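PDB 3OON: outer membrane protein (Tpn50), which probably anchors the outer membrane to the cell wall, its OmpA-like C-terminal domain, the part modelled here, being of the peptidoglycan-binding type. Local coordinates for residues F46-T57 against K87-G98. Sequence-based numbering, arbitrary orientation.
Sequences FKKNNILIEGHT and KDKDQILFKGWG
K87 NZ is gripped by the backbone carbonyls of the loop that leads into strand 51-55: F46 O at 2.7 Å, N49 O at 2.8 Å, and K47 O more weakly. The grip sits just before a parallel pair, strands 51-55 and 92-96, joined in a beta-alpha-beta crossover through helix 63-83 of the OmpA-like domain. Q91 is held at both ends of its amide: OE1 takes the N-H of D88, while NE2 reaches weakly to K47 O and donates to a water shared by K48 O and N50 OD1. From I51 N to Q91 O (2.8 Å) onward, nearly straight backbone bonds alternate between the strands as far as W97 N to G55 O. On the face toward helix 63-83, I53 CD1 packs on I92 CG2 at 3.6 Å, and I92 CG2 sits over the rim of one face of the F94 ring. On the other face, E54 runs alongside W97, just past strand 92-96, its chi1 of -60° and straight chain carrying the carboxylate to the indole N-H. W97 NE1 donates to E54 OE2 at 2.7 Å and 168°; the oxygen lies in the indole plane but is approached on its anti side, 35° out of the carboxylate plane.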
# COMPACT_ATOMS: atom_id res chain seq x y z
N PHE A 46 -1.60 13.17 -0.16
CA PHE A 46 -1.77 13.49 -1.57
C PHE A 46 -2.88 14.52 -1.62
O PHE A 46 -4.00 14.26 -2.08
CB PHE A 46 -2.08 12.23 -2.38
CG PHE A 46 -0.90 11.31 -2.54
CD1 PHE A 46 -0.09 11.38 -3.66
CD2 PHE A 46 -0.59 10.37 -1.55
CE1 PHE A 46 1.01 10.53 -3.81
CE2 PHE A 46 0.50 9.52 -1.69
CZ PHE A 46 1.30 9.59 -2.83
N LYS A 47 -2.55 15.71 -1.12
CA LYS A 47 -3.52 16.77 -0.86
C LYS A 47 -4.21 17.31 -2.11
O LYS A 47 -5.42 17.56 -2.09
CB LYS A 47 -2.85 17.91 -0.07
CG LYS A 47 -1.34 17.99 -0.22
CD LYS A 47 -0.79 19.28 0.35
CE LYS A 47 0.68 19.15 0.70
NZ LYS A 47 1.45 18.43 -0.36
N LYS A 48 -3.45 17.50 -3.18
CA LYS A 48 -3.95 18.14 -4.40
C LYS A 48 -4.69 17.18 -5.33
O LYS A 48 -5.46 17.61 -6.20
CB LYS A 48 -2.81 18.82 -5.16
CG LYS A 48 -2.55 20.27 -4.74
CD LYS A 48 -1.51 20.92 -5.64
CE LYS A 48 -1.63 22.44 -5.61
NZ LYS A 48 -2.89 22.90 -6.25
N ASN A 49 -4.47 15.89 -5.14
CA ASN A 49 -5.04 14.88 -6.03
C ASN A 49 -6.54 14.65 -5.89
O ASN A 49 -7.08 14.64 -4.78
CB ASN A 49 -4.32 13.54 -5.88
CG ASN A 49 -2.82 13.68 -5.97
OD1 ASN A 49 -2.18 14.29 -5.11
ND2 ASN A 49 -2.24 13.12 -7.03
N ASN A 50 -7.20 14.45 -7.03
CA ASN A 50 -8.56 13.94 -7.05
C ASN A 50 -8.48 12.43 -6.89
O ASN A 50 -7.43 11.84 -7.13
CB ASN A 50 -9.24 14.31 -8.37
CG ASN A 50 -9.32 15.82 -8.55
OD1 ASN A 50 -9.82 16.52 -7.67
ND2 ASN A 50 -8.83 16.33 -9.68
N ILE A 51 -9.58 11.82 -6.45
CA ILE A 51 -9.61 10.36 -6.30
C ILE A 51 -10.80 9.73 -7.02
O ILE A 51 -11.82 10.37 -7.23
CB ILE A 51 -9.58 9.88 -4.82
CG1 ILE A 51 -10.84 10.31 -4.05
CG2 ILE A 51 -8.30 10.34 -4.09
CD1 ILE A 51 -10.93 9.64 -2.66
N LEU A 52 -10.64 8.47 -7.39
CA LEU A 52 -11.73 7.69 -7.98
C LEU A 52 -11.99 6.50 -7.06
O LEU A 52 -11.05 5.76 -6.73
CB LEU A 52 -11.31 7.19 -9.37
CG LEU A 52 -12.10 6.04 -9.98
CD1 LEU A 52 -13.51 6.50 -10.34
CD2 LEU A 52 -11.39 5.55 -11.23
N ILE A 53 -13.24 6.33 -6.65
CA ILE A 53 -13.61 5.23 -5.77
C ILE A 53 -14.54 4.31 -6.53
O ILE A 53 -15.59 4.75 -7.03
CB ILE A 53 -14.33 5.70 -4.48
CG1 ILE A 53 -13.53 6.81 -3.79
CG2 ILE A 53 -14.57 4.49 -3.55
CD1 ILE A 53 -14.12 7.26 -2.46
N GLU A 54 -14.16 3.04 -6.63
CA GLU A 54 -14.88 2.06 -7.45
C GLU A 54 -15.43 0.93 -6.59
O GLU A 54 -14.67 0.31 -5.82
CB GLU A 54 -13.96 1.49 -8.54
CG GLU A 54 -13.42 2.56 -9.48
CD GLU A 54 -12.49 1.99 -10.52
OE1 GLU A 54 -11.27 1.94 -10.27
OE2 GLU A 54 -12.99 1.59 -11.59
N GLY A 55 -16.73 0.70 -6.70
CA GLY A 55 -17.44 -0.29 -5.89
C GLY A 55 -17.83 -1.50 -6.71
O GLY A 55 -17.94 -1.42 -7.95
N HIS A 56 -18.05 -2.62 -6.02
CA HIS A 56 -18.35 -3.88 -6.66
C HIS A 56 -19.37 -4.69 -5.86
O HIS A 56 -19.47 -4.59 -4.63
CB HIS A 56 -17.09 -4.74 -6.84
CG HIS A 56 -16.00 -4.06 -7.61
ND1 HIS A 56 -15.85 -4.20 -8.97
CD2 HIS A 56 -15.01 -3.23 -7.21
CE1 HIS A 56 -14.81 -3.50 -9.38
NE2 HIS A 56 -14.28 -2.89 -8.32
N THR A 57 -20.13 -5.49 -6.60
CA THR A 57 -20.99 -6.49 -6.01
C THR A 57 -20.53 -7.84 -6.54
O THR A 57 -19.72 -7.91 -7.46
CB THR A 57 -22.46 -6.29 -6.41
OG1 THR A 57 -22.55 -6.13 -7.83
CG2 THR A 57 -23.03 -5.05 -5.74
N LYS A 87 -10.71 14.51 2.03
CA LYS A 87 -11.06 14.97 0.69
C LYS A 87 -12.37 15.76 0.74
O LYS A 87 -13.20 15.54 1.62
CB LYS A 87 -11.17 13.78 -0.29
CG LYS A 87 -9.85 13.10 -0.66
CD LYS A 87 -8.98 13.96 -1.57
CE LYS A 87 -7.50 13.67 -1.37
NZ LYS A 87 -6.66 14.71 -2.03
N ASP A 88 -12.54 16.70 -0.19
CA ASP A 88 -13.82 17.37 -0.38
C ASP A 88 -14.64 16.63 -1.43
O ASP A 88 -14.08 15.90 -2.25
CB ASP A 88 -13.61 18.83 -0.82
CG ASP A 88 -12.98 19.69 0.27
OD1 ASP A 88 -13.24 19.47 1.48
OD2 ASP A 88 -12.24 20.63 -0.09
N LYS A 89 -15.95 16.84 -1.45
CA LYS A 89 -16.81 16.15 -2.42
C LYS A 89 -16.42 16.49 -3.87
O LYS A 89 -16.62 15.68 -4.78
CB LYS A 89 -18.31 16.39 -2.15
CG LYS A 89 -18.89 17.63 -2.79
CD LYS A 89 -20.42 17.62 -2.88
CE LYS A 89 -20.88 18.75 -3.80
NZ LYS A 89 -22.36 19.02 -3.77
N ASP A 90 -15.85 17.68 -4.03
CA ASP A 90 -15.31 18.18 -5.30
C ASP A 90 -14.25 17.30 -5.91
O ASP A 90 -14.02 17.36 -7.11
CB ASP A 90 -14.62 19.52 -5.06
CG ASP A 90 -15.59 20.63 -4.83
OD1 ASP A 90 -16.81 20.40 -4.96
OD2 ASP A 90 -15.12 21.74 -4.53
N GLN A 91 -13.57 16.53 -5.06
CA GLN A 91 -12.36 15.81 -5.43
C GLN A 91 -12.61 14.33 -5.64
O GLN A 91 -11.66 13.62 -5.94
CB GLN A 91 -11.29 15.94 -4.35
CG GLN A 91 -10.85 17.37 -4.07
CD GLN A 91 -9.91 17.43 -2.89
OE1 GLN A 91 -10.34 17.33 -1.74
NE2 GLN A 91 -8.62 17.59 -3.16
N ILE A 92 -13.85 13.87 -5.47
CA ILE A 92 -14.14 12.42 -5.52
C ILE A 92 -15.07 11.98 -6.66
O ILE A 92 -16.22 12.43 -6.76
CB ILE A 92 -14.71 11.89 -4.18
CG1 ILE A 92 -13.85 12.35 -3.00
CG2 ILE A 92 -14.80 10.34 -4.22
CD1 ILE A 92 -14.42 11.97 -1.64
N LEU A 93 -14.57 11.09 -7.51
CA LEU A 93 -15.40 10.42 -8.50
C LEU A 93 -15.82 9.07 -7.91
O LEU A 93 -15.02 8.40 -7.25
CB LEU A 93 -14.63 10.19 -9.80
CG LEU A 93 -14.27 11.37 -10.70
CD1 LEU A 93 -13.16 11.02 -11.69
CD2 LEU A 93 -15.49 11.86 -11.45
N PHE A 94 -17.09 8.72 -8.12
CA PHE A 94 -17.67 7.47 -7.62
C PHE A 94 -18.13 6.64 -8.80
O PHE A 94 -18.89 7.12 -9.64
CB PHE A 94 -18.90 7.76 -6.74
CG PHE A 94 -18.60 8.56 -5.52
CD1 PHE A 94 -18.13 7.95 -4.36
CD2 PHE A 94 -18.83 9.94 -5.50
CE1 PHE A 94 -17.87 8.69 -3.20
CE2 PHE A 94 -18.58 10.69 -4.35
CZ PHE A 94 -18.10 10.06 -3.19
N LYS A 95 -17.68 5.38 -8.85
CA LYS A 95 -18.04 4.48 -9.93
C LYS A 95 -18.51 3.14 -9.37
O LYS A 95 -17.83 2.53 -8.55
CB LYS A 95 -16.83 4.26 -10.85
CG LYS A 95 -16.95 3.11 -11.84
CD LYS A 95 -17.76 3.50 -13.05
CE LYS A 95 -17.46 2.59 -14.23
NZ LYS A 95 -18.48 2.77 -15.31
N GLY A 96 -19.67 2.68 -9.82
CA GLY A 96 -20.13 1.33 -9.47
C GLY A 96 -20.01 0.42 -10.69
O GLY A 96 -20.44 0.80 -11.78
N TRP A 97 -19.42 -0.76 -10.50
CA TRP A 97 -19.25 -1.73 -11.58
C TRP A 97 -20.28 -2.86 -11.53
O TRP A 97 -20.25 -3.79 -12.34
CB TRP A 97 -17.85 -2.34 -11.50
CG TRP A 97 -16.79 -1.44 -12.01
CD1 TRP A 97 -15.89 -0.74 -11.26
CD2 TRP A 97 -16.51 -1.13 -13.37
NE1 TRP A 97 -15.06 -0.01 -12.08
CE2 TRP A 97 -15.42 -0.23 -13.38
CE3 TRP A 97 -17.08 -1.53 -14.60
CZ2 TRP A 97 -14.88 0.28 -14.57
CZ3 TRP A 97 -16.54 -1.02 -15.78
CH2 TRP A 97 -15.45 -0.12 -15.75
N GLY A 98 -21.17 -2.78 -10.54
CA GLY A 98 -22.01 -3.91 -10.19
C GLY A 98 -21.16 -5.18 -10.09
O GLY A 98 -20.08 -5.17 -9.50
O HOH W 1 -7.96 18.10 -6.29
O HOH W 2 -11.35 18.52 -8.28
O HOH W 3 -17.61 -5.97 -10.26